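Local coordinates for protein alanine racemase (Corynebacterium glutamicum, PDB 2DY3) that belongs to the alanine racemase family and binds pyridoxal-5'-phosphate, combining a TIM-barrel domain with a strand-rich C-terminal domain, at residues Ser125-Ser130 with Asp171-Ala176; Pro215-Tyr220 with Ile344-Val349; Gly221-Pro224 with Glu229-Leu232. One frame throughout, in Å; residues are numbered along the deposited sequence.

Contact 1. Residues Ser125-Ser130 with Asp171-Ala176; sequences SGLHRS and DRQIIA
S125 and Q173 meet through a hydrogen bond, S125 OG giving its proton to Q173 OE1 at 2.8 Å. The hydroxyl lies in the plane of the amide carbonyl, at a C=O...O angle of 123°, so it uses a lone pair of OE1 instead of approaching end-on. A chi1 of 57° sets S125 OG between its own backbone N and carbonyl carbon, which turns it to the glutamine. L127 comes in across the same amide at about a right angle: its CD2 lies 3.3 Å from Q173 OE1 and its CD1 3.4 Å from Q173 CD, so both methyls border the bonded group. Beyond CG the Q173 chain runs extended, which carries the amide off the helix to the loop. A176, less than one turn further along, adds a van der Waals contact, its methyl CB 3.9 Å from the carbonyl oxygen S125 O.

Outside this first shell, S125 OG has a further hydrogen bond to T157 OG1, so the hydroxyl is gripped twice, and L159 packs against Q173. The loop itself is shaped by D124, whose OD1 takes the amides of G126 and H128, the first closing an Asx turn; G126 takes a positive phi of 132°, which glycine adopts readily. Beyond it, R129 O bonds K246 NZ of the second subunit. Strand 117-122 runs into this loop, while helix 169-186 comes after the next strand, 150-156: a beta-alpha loop braced against the neighbouring helical layer of the TIM barrel.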
ATOM      1  N   SER B 125      10.511  26.672 -10.255  1.00 20.60           N
ATOM      2  CA  SER B 125      10.216  27.478 -11.434  1.00 22.39           C
ATOM      3  C   SER B 125       8.802  28.047 -11.480  1.00 24.16           C
ATOM      4  O   SER B 125       8.312  28.412 -12.548  1.00 25.93           O
ATOM      5  CB  SER B 125      10.482  26.663 -12.704  1.00 20.77           C
ATOM      6  OG  SER B 125       9.717  25.470 -12.714  1.00 23.24           O
ATOM      7  N   GLY B 126       8.138  28.119 -10.333  1.00 26.11           N
ATOM      8  CA  GLY B 126       6.796  28.671 -10.322  1.00 26.23           C
ATOM      9  C   GLY B 126       5.740  27.880  -9.578  1.00 27.10           C
ATOM     10  O   GLY B 126       4.711  28.429  -9.193  1.00 28.28           O
ATOM     11  N   LEU B 127       5.977  26.590  -9.376  1.00 27.43           N
ATOM     12  CA  LEU B 127       5.014  25.749  -8.673  1.00 27.53           C
ATOM     13  C   LEU B 127       4.943  26.089  -7.187  1.00 28.18           C
ATOM     14  O   LEU B 127       3.951  25.805  -6.525  1.00 27.06           O
ATOM     15  CB  LEU B 127       5.387  24.280  -8.847  1.00 29.36           C
ATOM     16  CG  LEU B 127       5.022  23.644 -10.191  1.00 32.06           C
ATOM     17  CD1 LEU B 127       4.754  24.709 -11.239  1.00 32.71           C
ATOM     18  CD2 LEU B 127       6.140  22.723 -10.619  1.00 34.13           C
ATOM     19  N   HIS B 128       6.007  26.692  -6.671  1.00 28.58           N
ATOM     20  CA  HIS B 128       6.071  27.061  -5.266  1.00 30.62           C
ATOM     21  C   HIS B 128       5.948  25.876  -4.322  1.00 29.47           C
ATOM     22  O   HIS B 128       5.346  25.977  -3.251  1.00 27.83           O
ATOM     23  CB  HIS B 128       4.999  28.094  -4.950  1.00 34.78           C
ATOM     24  CG  HIS B 128       5.311  29.449  -5.492  1.00 38.87           C
ATOM     25  ND1 HIS B 128       4.400  30.482  -5.487  1.00 42.61           N
ATOM     26  CD2 HIS B 128       6.446  29.947  -6.034  1.00 40.95           C
ATOM     27  CE1 HIS B 128       4.963  31.560  -6.002  1.00 44.14           C
ATOM     28  NE2 HIS B 128       6.204  31.262  -6.343  1.00 42.77           N
ATOM     29  N   ARG B 129       6.459  24.762  -4.770  1.00 27.57           N
ATOM     30  CA  ARG B 129       6.560  23.577  -3.932  1.00 26.60           C
ATOM     31  C   ARG B 129       7.937  23.460  -3.295  1.00 24.95           C
ATOM     32  O   ARG B 129       8.306  24.403  -2.586  1.00 25.50           O
ATOM     33  CB  ARG B 129       6.267  22.316  -4.741  1.00 28.56           C
ATOM     34  CG  ARG B 129       4.880  22.273  -5.359  1.00 30.40           C
ATOM     35  CD  ARG B 129       4.591  20.902  -5.942  1.00 33.58           C
ATOM     36  NE  ARG B 129       3.656  20.964  -7.059  1.00 34.91           N
ATOM     37  CZ  ARG B 129       3.245  19.903  -7.744  1.00 28.36           C
ATOM     38  NH1 ARG B 129       3.690  18.696  -7.423  1.00 32.20           N
ATOM     39  NH2 ARG B 129       2.390  20.051  -8.746  1.00 28.58           N
ATOM     40  N   SER B 130       8.683  22.483  -3.699  1.00 22.43           N
ATOM     41  CA  SER B 130      10.052  22.322  -3.218  1.00 23.41           C
ATOM     42  C   SER B 130      11.030  22.999  -4.183  1.00 22.22           C
ATOM     43  O   SER B 130      10.667  23.359  -5.300  1.00 21.42           O
ATOM     44  CB  SER B 130      10.390  20.832  -3.105  1.00 23.80           C
ATOM     45  OG  SER B 130      11.697  20.638  -2.599  1.00 26.87           O
ATOM     46  N   ASP B 171       5.683  26.293 -20.506  1.00 37.14           N
ATOM     47  CA  ASP B 171       6.572  27.283 -21.097  1.00 36.98           C
ATOM     48  C   ASP B 171       6.910  28.412 -20.136  1.00 34.93           C
ATOM     49  O   ASP B 171       8.006  28.964 -20.186  1.00 34.51           O
ATOM     50  CB  ASP B 171       5.963  27.835 -22.386  1.00 38.54           C
ATOM     51  CG  ASP B 171       6.269  26.959 -23.588  1.00 40.98           C
ATOM     52  OD1 ASP B 171       6.230  25.720 -23.450  1.00 43.14           O
ATOM     53  OD2 ASP B 171       6.546  27.503 -24.677  1.00 45.37           O
ATOM     54  N   ARG B 172       5.976  28.758 -19.257  1.00 33.81           N
ATOM     55  CA  ARG B 172       6.241  29.817 -18.295  1.00 33.03           C
ATOM     56  C   ARG B 172       7.321  29.325 -17.331  1.00 29.40           C
ATOM     57  O   ARG B 172       8.187  30.092 -16.908  1.00 26.91           O
ATOM     58  CB  ARG B 172       4.969  30.185 -17.524  1.00 37.33           C
ATOM     59  CG  ARG B 172       5.137  31.407 -16.625  1.00 42.04           C
ATOM     60  CD  ARG B 172       5.556  32.625 -17.441  1.00 45.61           C
ATOM     61  NE  ARG B 172       4.546  32.982 -18.435  1.00 49.57           N
ATOM     62  CZ  ARG B 172       3.367  33.526 -18.143  1.00 50.22           C
ATOM     63  NH1 ARG B 172       3.048  33.787 -16.882  1.00 48.95           N
ATOM     64  NH2 ARG B 172       2.500  33.796 -19.113  1.00 49.45           N
ATOM     65  N   GLN B 173       7.270  28.038 -16.998  1.00 26.62           N
ATOM     66  CA  GLN B 173       8.257  27.444 -16.105  1.00 25.63           C
ATOM     67  C   GLN B 173       9.639  27.419 -16.758  1.00 23.84           C
ATOM     68  O   GLN B 173      10.646  27.692 -16.102  1.00 22.38           O
ATOM     69  CB  GLN B 173       7.860  26.015 -15.727  1.00 25.99           C
ATOM     70  CG  GLN B 173       6.672  25.909 -14.784  1.00 27.31           C
ATOM     71  CD  GLN B 173       6.549  24.522 -14.170  1.00 28.29           C
ATOM     72  OE1 GLN B 173       7.339  24.140 -13.300  1.00 27.58           O
ATOM     73  NE2 GLN B 173       5.570  23.756 -14.632  1.00 27.63           N
ATOM     74  N   ILE B 174       9.682  27.091 -18.049  1.00 21.53           N
ATOM     75  CA  ILE B 174      10.945  27.030 -18.774  1.00 20.78           C
ATOM     76  C   ILE B 174      11.599  28.400 -18.817  1.00 21.70           C
ATOM     77  O   ILE B 174      12.814  28.517 -18.682  1.00 22.38           O
ATOM     78  CB  ILE B 174      10.751  26.513 -20.224  1.00 21.76           C
ATOM     79  CG1 ILE B 174      10.273  25.062 -20.192  1.00 20.88           C
ATOM     80  CG2 ILE B 174      12.075  26.577 -20.993  1.00 18.84           C
ATOM     81  CD1 ILE B 174      11.235  24.145 -19.484  1.00 21.69           C
ATOM     82  N   ILE B 175      10.798  29.442 -19.016  1.00 22.83           N
ATOM     83  CA  ILE B 175      11.352  30.792 -19.048  1.00 23.74           C
ATOM     84  C   ILE B 175      12.061  31.084 -17.723  1.00 21.40           C
ATOM     85  O   ILE B 175      13.196  31.539 -17.712  1.00 21.85           O
ATOM     86  CB  ILE B 175      10.256  31.856 -19.273  1.00 23.13           C
ATOM     87  CG1 ILE B 175       9.729  31.771 -20.705  1.00 27.50           C
ATOM     88  CG2 ILE B 175      10.817  33.239 -19.009  1.00 25.01           C
ATOM     89  CD1 ILE B 175       8.618  32.758 -21.009  1.00 25.58           C
ATOM     90  N   ALA B 176      11.383  30.814 -16.611  1.00 21.55           N
ATOM     91  CA  ALA B 176      11.957  31.043 -15.289  1.00 21.22           C
ATOM     92  C   ALA B 176      13.190  30.168 -15.053  1.00 20.42           C
ATOM     93  O   ALA B 176      14.161  30.602 -14.441  1.00 22.15           O
ATOM     94  CB  ALA B 176      10.910  30.776 -14.220  1.00 21.49           C
TER

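Contact 2. Residues Pro215-Tyr220 with Ile344-Val349. With PLP (pyridoxal-5'-phosphate), chain F.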
ATOM      1  N   PRO B 215      12.276  10.434 -17.565  1.00 20.47           N
ATOM      2  CA  PRO B 215      10.934   9.861 -17.546  1.00 19.98           C
ATOM      3  C   PRO B 215      10.854   8.686 -16.581  1.00 20.40           C
ATOM      4  O   PRO B 215      11.842   7.982 -16.348  1.00 18.55           O
ATOM      5  CB  PRO B 215      10.725   9.439 -18.996  1.00 20.97           C
ATOM      6  CG  PRO B 215      12.095   9.008 -19.414  1.00 21.49           C
ATOM      7  CD  PRO B 215      13.008  10.045 -18.786  1.00 22.04           C
ATOM      8  N   GLY B 216       9.676   8.497 -16.004  1.00 18.39           N
ATOM      9  CA  GLY B 216       9.477   7.383 -15.103  1.00 17.09           C
ATOM     10  C   GLY B 216       8.411   6.479 -15.692  1.00 16.28           C
ATOM     11  O   GLY B 216       8.695   5.386 -16.191  1.00 12.78           O
ATOM     12  N   LEU B 217       7.178   6.973 -15.641  1.00 16.26           N
ATOM     13  CA  LEU B 217       5.990   6.278 -16.127  1.00 16.65           C
ATOM     14  C   LEU B 217       6.180   5.473 -17.421  1.00 17.42           C
ATOM     15  O   LEU B 217       5.779   4.314 -17.492  1.00 14.75           O
ATOM     16  CB  LEU B 217       4.869   7.310 -16.298  1.00 18.77           C
ATOM     17  CG  LEU B 217       3.396   6.899 -16.373  1.00 21.42           C
ATOM     18  CD1 LEU B 217       3.144   6.312 -17.706  1.00 23.18           C
ATOM     19  CD2 LEU B 217       3.022   5.925 -15.263  1.00 18.54           C
ATOM     20  N   ALA B 218       6.791   6.080 -18.436  1.00 15.38           N
ATOM     21  CA  ALA B 218       6.997   5.401 -19.714  1.00 16.43           C
ATOM     22  C   ALA B 218       7.807   4.098 -19.654  1.00 17.33           C
ATOM     23  O   ALA B 218       7.591   3.198 -20.470  1.00 15.99           O
ATOM     24  CB  ALA B 218       7.638   6.367 -20.722  1.00 16.22           C
ATOM     25  N   PHE B 219       8.737   3.991 -18.710  1.00 16.84           N
ATOM     26  CA  PHE B 219       9.547   2.774 -18.599  1.00 16.35           C
ATOM     27  C   PHE B 219       8.686   1.566 -18.247  1.00 16.41           C
ATOM     28  O   PHE B 219       9.033   0.418 -18.560  1.00 14.76           O
ATOM     29  CB  PHE B 219      10.634   2.927 -17.522  1.00 17.52           C
ATOM     30  CG  PHE B 219      11.821   3.742 -17.957  1.00 17.54           C
ATOM     31  CD1 PHE B 219      11.835   5.118 -17.804  1.00 18.22           C
ATOM     32  CD2 PHE B 219      12.924   3.126 -18.528  1.00 17.80           C
ATOM     33  CE1 PHE B 219      12.929   5.865 -18.214  1.00 18.02           C
ATOM     34  CE2 PHE B 219      14.017   3.865 -18.937  1.00 17.41           C
ATOM     35  CZ  PHE B 219      14.021   5.235 -18.780  1.00 19.20           C
ATOM     36  N   TYR B 220       7.561   1.834 -17.594  1.00 14.82           N
ATOM     37  CA  TYR B 220       6.651   0.781 -17.168  1.00 14.91           C
ATOM     38  C   TYR B 220       5.579   0.508 -18.222  1.00 15.62           C
ATOM     39  O   TYR B 220       4.641  -0.254 -17.987  1.00 14.96           O
ATOM     40  CB  TYR B 220       6.034   1.178 -15.824  1.00 14.08           C
ATOM     41  CG  TYR B 220       7.099   1.600 -14.835  1.00 17.42           C
ATOM     42  CD1 TYR B 220       8.015   0.679 -14.339  1.00 15.91           C
ATOM     43  CD2 TYR B 220       7.254   2.936 -14.476  1.00 19.01           C
ATOM     44  CE1 TYR B 220       9.055   1.073 -13.520  1.00 18.25           C
ATOM     45  CE2 TYR B 220       8.297   3.337 -13.657  1.00 19.63           C
ATOM     46  CZ  TYR B 220       9.193   2.399 -13.182  1.00 18.74           C
ATOM     47  OH  TYR B 220      10.231   2.789 -12.366  1.00 21.15           O
ATOM     48  N   ILE B 344      -5.620   8.258 -12.011  1.00 19.06           N
ATOM     49  CA  ILE B 344      -4.647   8.108 -13.092  1.00 16.84           C
ATOM     50  C   ILE B 344      -3.843   6.815 -12.980  1.00 15.70           C
ATOM     51  O   ILE B 344      -3.706   6.256 -11.892  1.00 15.60           O
ATOM     52  CB  ILE B 344      -3.685   9.325 -13.134  1.00 16.77           C
ATOM     53  CG1 ILE B 344      -2.951   9.469 -11.802  1.00 18.34           C
ATOM     54  CG2 ILE B 344      -4.469  10.599 -13.402  1.00 18.91           C
ATOM     55  CD1 ILE B 344      -2.079  10.711 -11.716  1.00 20.24           C
ATOM     56  N   ASN B 345      -3.305   6.346 -14.106  1.00 14.69           N
ATOM     57  CA  ASN B 345      -2.542   5.101 -14.122  1.00 13.34           C
ATOM     58  C   ASN B 345      -1.361   5.066 -13.155  1.00 13.53           C
ATOM     59  O   ASN B 345      -0.969   3.992 -12.691  1.00 15.04           O
ATOM     60  CB  ASN B 345      -2.093   4.760 -15.557  1.00 13.90           C
ATOM     61  CG  ASN B 345      -1.477   5.944 -16.295  1.00 14.45           C
ATOM     62  OD1 ASN B 345      -1.476   5.979 -17.528  1.00 19.35           O
ATOM     63  ND2 ASN B 345      -0.942   6.899 -15.556  1.00 12.78           N
ATOM     64  N   TYR B 346      -0.796   6.230 -12.850  1.00 13.53           N
ATOM     65  CA  TYR B 346       0.313   6.316 -11.897  1.00 14.65           C
ATOM     66  C   TYR B 346      -0.120   5.698 -10.567  1.00 15.33           C
ATOM     67  O   TYR B 346       0.617   4.926  -9.947  1.00 17.46           O
ATOM     68  CB  TYR B 346       0.692   7.772 -11.611  1.00 14.01           C
ATOM     69  CG  TYR B 346       1.367   8.535 -12.730  1.00 15.93           C
ATOM     70  CD1 TYR B 346       0.628   9.113 -13.751  1.00 15.26           C
ATOM     71  CD2 TYR B 346       2.746   8.737 -12.722  1.00 18.07           C
ATOM     72  CE1 TYR B 346       1.237   9.878 -14.727  1.00 17.86           C
ATOM     73  CE2 TYR B 346       3.366   9.500 -13.694  1.00 17.91           C
ATOM     74  CZ  TYR B 346       2.605  10.070 -14.695  1.00 17.09           C
ATOM     75  OH  TYR B 346       3.207  10.854 -15.653  1.00 14.50           O
ATOM     76  N   GLU B 347      -1.325   6.053 -10.128  1.00 16.07           N
ATOM     77  CA  GLU B 347      -1.836   5.560  -8.855  1.00 16.59           C
ATOM     78  C   GLU B 347      -2.242   4.092  -8.869  1.00 15.93           C
ATOM     79  O   GLU B 347      -1.996   3.369  -7.904  1.00 17.11           O
ATOM     80  CB  GLU B 347      -3.009   6.425  -8.377  1.00 17.69           C
ATOM     81  CG  GLU B 347      -3.542   6.012  -6.999  1.00 19.55           C
ATOM     82  CD  GLU B 347      -4.498   7.036  -6.393  1.00 20.81           C
ATOM     83  OE1 GLU B 347      -5.469   7.424  -7.070  1.00 22.47           O
ATOM     84  OE2 GLU B 347      -4.281   7.450  -5.234  1.00 21.46           O
ATOM     85  N   VAL B 348      -2.848   3.635  -9.959  1.00 16.62           N
ATOM     86  CA  VAL B 348      -3.262   2.242 -10.021  1.00 15.33           C
ATOM     87  C   VAL B 348      -2.083   1.261  -9.940  1.00 15.69           C
ATOM     88  O   VAL B 348      -2.177   0.247  -9.254  1.00 14.89           O
ATOM     89  CB  VAL B 348      -4.102   1.957 -11.295  1.00 17.28           C
ATOM     90  CG1 VAL B 348      -5.342   2.857 -11.309  1.00 15.50           C
ATOM     91  CG2 VAL B 348      -3.279   2.176 -12.531  1.00 21.38           C
ATOM     92  N   VAL B 349      -0.968   1.547 -10.611  1.00 13.86           N
ATOM     93  CA  VAL B 349       0.157   0.616 -10.531  1.00 13.91           C
ATOM     94  C   VAL B 349       0.790   0.605  -9.141  1.00 14.77           C
ATOM     95  O   VAL B 349       1.437  -0.368  -8.757  1.00 15.37           O
ATOM     96  CB  VAL B 349       1.246   0.920 -11.583  1.00 14.29           C
ATOM     97  CG1 VAL B 349       0.656   0.762 -12.990  1.00 10.12           C
ATOM     98  CG2 VAL B 349       1.821   2.315 -11.369  1.00  8.36           C
TER
HETATM   99  N1  PLP F 401      11.131  13.863 -11.932  1.00 28.09           N
HETATM  100  C2  PLP F 401      10.744  14.063 -10.604  1.00 28.04           C
HETATM  101  C2A PLP F 401      11.399  15.173  -9.798  1.00 28.10           C
HETATM  102  C3  PLP F 401       9.745  13.228 -10.049  1.00 28.17           C
HETATM  103  O3  PLP F 401       9.343  13.413  -8.743  1.00 30.92           O
HETATM  104  C4  PLP F 401       9.160  12.198 -10.849  1.00 26.28           C
HETATM  105  C4A PLP F 401       8.036  11.277 -10.308  1.00 27.00           C
HETATM  106  C5  PLP F 401       9.585  12.046 -12.215  1.00 26.57           C
HETATM  107  C6  PLP F 401      10.566  12.878 -12.727  1.00 27.20           C
HETATM  108  C5A PLP F 401       9.005  11.012 -13.133  1.00 25.76           C
HETATM  109  O4P PLP F 401       7.816  11.490 -13.749  1.00 24.04           O
HETATM  110  P   PLP F 401       6.893  10.672 -14.803  1.00 22.25           P
HETATM  111  O1P PLP F 401       6.520   9.395 -14.207  1.00 19.09           O
HETATM  112  O2P PLP F 401       5.759  11.582 -14.971  1.00 22.17           O
HETATM  113  O3P PLP F 401       7.770  10.526 -15.985  1.00 20.59           O
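The side chains of L217 and Y346 are brought together by different first torsions: in L217 chi1 of -161° swings CG away from the backbone N, while in Y346 chi1 of -70° keeps CG beside it and sends the ring toward pyridoxal-5'-phosphate (PLP). L217 CG then sits over one ring face, 3.9 Å from the Y346 centroid and 19° off the normal, a CH-pi contact displaced toward the rim. At the edge of the same ring lies the phosphate, with PLP O1P 3.2 Å from Y346 CE2 and close to the ring plane. Y346 OH donates to PLP O2P at 2.7 Å. From the loop, G216 N reaches PLP O3P at 2.8 Å and L217 N reaches PLP O1P at 2.9 Å, both where the 3-10 turn 217-220 begins. S199 N and Y38 OH also hydrogen-bond PLP, and Y275 of the second subunit packs on Y346.

Each terminal phosphate oxygen thus receives a bond from one of these two segments. Neutral amides and a hydroxyl make these three bonds, so the anion is probably stabilised here by directed N-H and O-H dipoles, while L217, packed on one face, probably helps steady the tyrosine ring.

Contact 3. Residues Gly221-Pro224 with Glu229-Leu232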
ATOM      1  N   GLY B 221       5.727   1.153 -19.375  1.00 16.68           N
ATOM      2  CA  GLY B 221       4.808   0.946 -20.480  1.00 19.29           C
ATOM      3  C   GLY B 221       3.464   1.646 -20.448  1.00 19.51           C
ATOM      4  O   GLY B 221       2.533   1.212 -21.129  1.00 20.30           O
ATOM      5  N   LEU B 222       3.348   2.728 -19.687  1.00 20.14           N
ATOM      6  CA  LEU B 222       2.081   3.447 -19.604  1.00 21.34           C
ATOM      7  C   LEU B 222       2.182   4.817 -20.274  1.00 21.66           C
ATOM      8  O   LEU B 222       3.205   5.482 -20.174  1.00 21.22           O
ATOM      9  CB  LEU B 222       1.668   3.602 -18.139  1.00 23.99           C
ATOM     10  CG  LEU B 222       1.608   2.327 -17.289  1.00 27.17           C
ATOM     11  CD1 LEU B 222       1.392   2.695 -15.820  1.00 27.74           C
ATOM     12  CD2 LEU B 222       0.491   1.422 -17.786  1.00 26.41           C
ATOM     13  N   GLU B 223       1.118   5.225 -20.962  1.00 22.70           N
ATOM     14  CA  GLU B 223       1.078   6.511 -21.658  1.00 24.42           C
ATOM     15  C   GLU B 223       0.574   7.629 -20.750  1.00 25.82           C
ATOM     16  O   GLU B 223      -0.484   7.517 -20.127  1.00 23.93           O
ATOM     17  CB  GLU B 223       0.177   6.423 -22.895  1.00 24.21           C
ATOM     18  CG  GLU B 223       0.712   5.548 -24.032  1.00 25.20           C
ATOM     19  CD  GLU B 223       1.968   6.117 -24.680  1.00 27.39           C
ATOM     20  OE1 GLU B 223       2.211   7.332 -24.539  1.00 27.03           O
ATOM     21  OE2 GLU B 223       2.705   5.353 -25.340  1.00 27.95           O
ATOM     22  N   PRO B 224       1.340   8.724 -20.665  1.00 27.66           N
ATOM     23  CA  PRO B 224       1.041   9.908 -19.852  1.00 30.93           C
ATOM     24  C   PRO B 224      -0.115  10.746 -20.389  1.00 33.22           C
ATOM     25  O   PRO B 224      -0.863  11.347 -19.620  1.00 35.06           O
ATOM     26  CB  PRO B 224       2.355  10.690 -19.876  1.00 31.06           C
ATOM     27  CG  PRO B 224       3.390   9.639 -20.171  1.00 31.74           C
ATOM     28  CD  PRO B 224       2.704   8.800 -21.205  1.00 28.68           C
ATOM     29  N   GLU B 229       0.436   7.521 -29.121  1.00 43.67           N
ATOM     30  CA  GLU B 229       1.040   6.212 -29.329  1.00 43.34           C
ATOM     31  C   GLU B 229       2.556   6.346 -29.298  1.00 40.58           C
ATOM     32  O   GLU B 229       3.100   7.321 -29.816  1.00 41.18           O
ATOM     33  CB  GLU B 229       0.624   5.673 -30.701  1.00 47.07           C
ATOM     34  CG  GLU B 229       0.851   6.693 -31.828  1.00 51.34           C
ATOM     35  CD  GLU B 229       0.705   6.107 -33.224  1.00 52.91           C
ATOM     36  OE1 GLU B 229       1.507   5.222 -33.589  1.00 53.54           O
ATOM     37  OE2 GLU B 229      -0.211   6.539 -33.958  1.00 55.48           O
ATOM     38  N   HIS B 230       3.241   5.377 -28.699  1.00 37.33           N
ATOM     39  CA  HIS B 230       4.700   5.411 -28.650  1.00 34.01           C
ATOM     40  C   HIS B 230       5.312   4.017 -28.700  1.00 32.62           C
ATOM     41  O   HIS B 230       6.527   3.859 -28.603  1.00 33.38           O
ATOM     42  CB  HIS B 230       5.186   6.161 -27.403  1.00 33.63           C
ATOM     43  CG  HIS B 230       4.769   7.599 -27.365  1.00 32.55           C
ATOM     44  ND1 HIS B 230       3.730   8.054 -26.582  1.00 34.23           N
ATOM     45  CD2 HIS B 230       5.231   8.680 -28.039  1.00 32.19           C
ATOM     46  CE1 HIS B 230       3.570   9.351 -26.773  1.00 32.80           C
ATOM     47  NE2 HIS B 230       4.468   9.756 -27.653  1.00 33.27           N
ATOM     48  N   GLY B 231       4.464   3.007 -28.861  1.00 31.21           N
ATOM     49  CA  GLY B 231       4.947   1.639 -28.939  1.00 29.81           C
ATOM     50  C   GLY B 231       5.430   1.082 -27.616  1.00 29.41           C
ATOM     51  O   GLY B 231       6.326   0.233 -27.579  1.00 29.79           O
ATOM     52  N   LEU B 232       4.836   1.549 -26.524  1.00 26.39           N
ATOM     53  CA  LEU B 232       5.220   1.085 -25.198  1.00 26.11           C
ATOM     54  C   LEU B 232       4.507  -0.209 -24.840  1.00 26.40           C
ATOM     55  O   LEU B 232       3.415  -0.484 -25.342  1.00 24.83           O
ATOM     56  CB  LEU B 232       4.907   2.161 -24.154  1.00 23.36           C
ATOM     57  CG  LEU B 232       5.675   3.468 -24.366  1.00 24.55           C
ATOM     58  CD1 LEU B 232       5.434   4.419 -23.206  1.00 22.65           C
ATOM     59  CD2 LEU B 232       7.166   3.153 -24.487  1.00 24.06           C
TER
HETATM   60  O   HOH W   1       1.381   1.226 -23.420  1.00 27.84           O
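The carboxylate of E223 meets the imidazole of H230 at its edge, the two planes turned 24° apart. This is a His-carboxylate hydrogen bond that ties together two parts of the connection between strands 212-213 and 236-247, with four residues separating the segments. H230 ND1 donates to E223 OE1 at 2.6 Å; the acceptor lies only 9° out of the ring plane, and the nitrogen comes to OE1 on its syn side, 23° out of the carboxylate plane. A second, weak branch runs from the same H230 ND1 to E223 OE2 at 3.1 Å, so the bond is forked unevenly.

The E223 chain is bent at chi2, which folds its end toward 229-232 and lets OE2 also lie 3.3 Å from H230 CB. On the far nitrogen, H230 NE2 has a weak hydrogen bond to L203 O. With both ring nitrogens turned to acceptors, the histidine could carry a proton on each, in which case the E223 pairing would be partly ionic.

Beside this polar end L232 crosses the glutamate obliquely, its CD1 3.6 Å from E223 OE2, and its CB rests 3.9 Å from G221 CA, where the backbones come nearest. V19 and N16 of helix 10-24 touch the L232 side chain as well, and H15 NE2 of that helix bonds G231 O, so the loop lies against helix 10-24. At its base a water spans the two segments, donating to G221 O at 2.6 Å and, weakly, to L232 O at 3.3 Å.

In the fold
Contacts 2 and 3 adjoin, with centres about 10 Å apart: residues 215-220 and both segments of contact 3 lie in the connection between strands 212-213 and 236-247, and V349 CG1 of contact 2 is 3.5 Å from L222 CD1 of contact 3. Contact 1 stands apart within the barrel domain, its nearest atoms about 11 Å from those of contact 2. Contact 2, buried, its centre about 6 Å from the centre of the chain, joins the two family domains through apolar packing and phosphate bonds. Contact 1, also buried but about 21 Å from that centre, relies on an amide-hydroxyl bond. Contact 3, partly buried, uses a His-carboxylate hydrogen bond and a bridging water. Contacts 1 and 2 touch the second subunit; contact 3 does not.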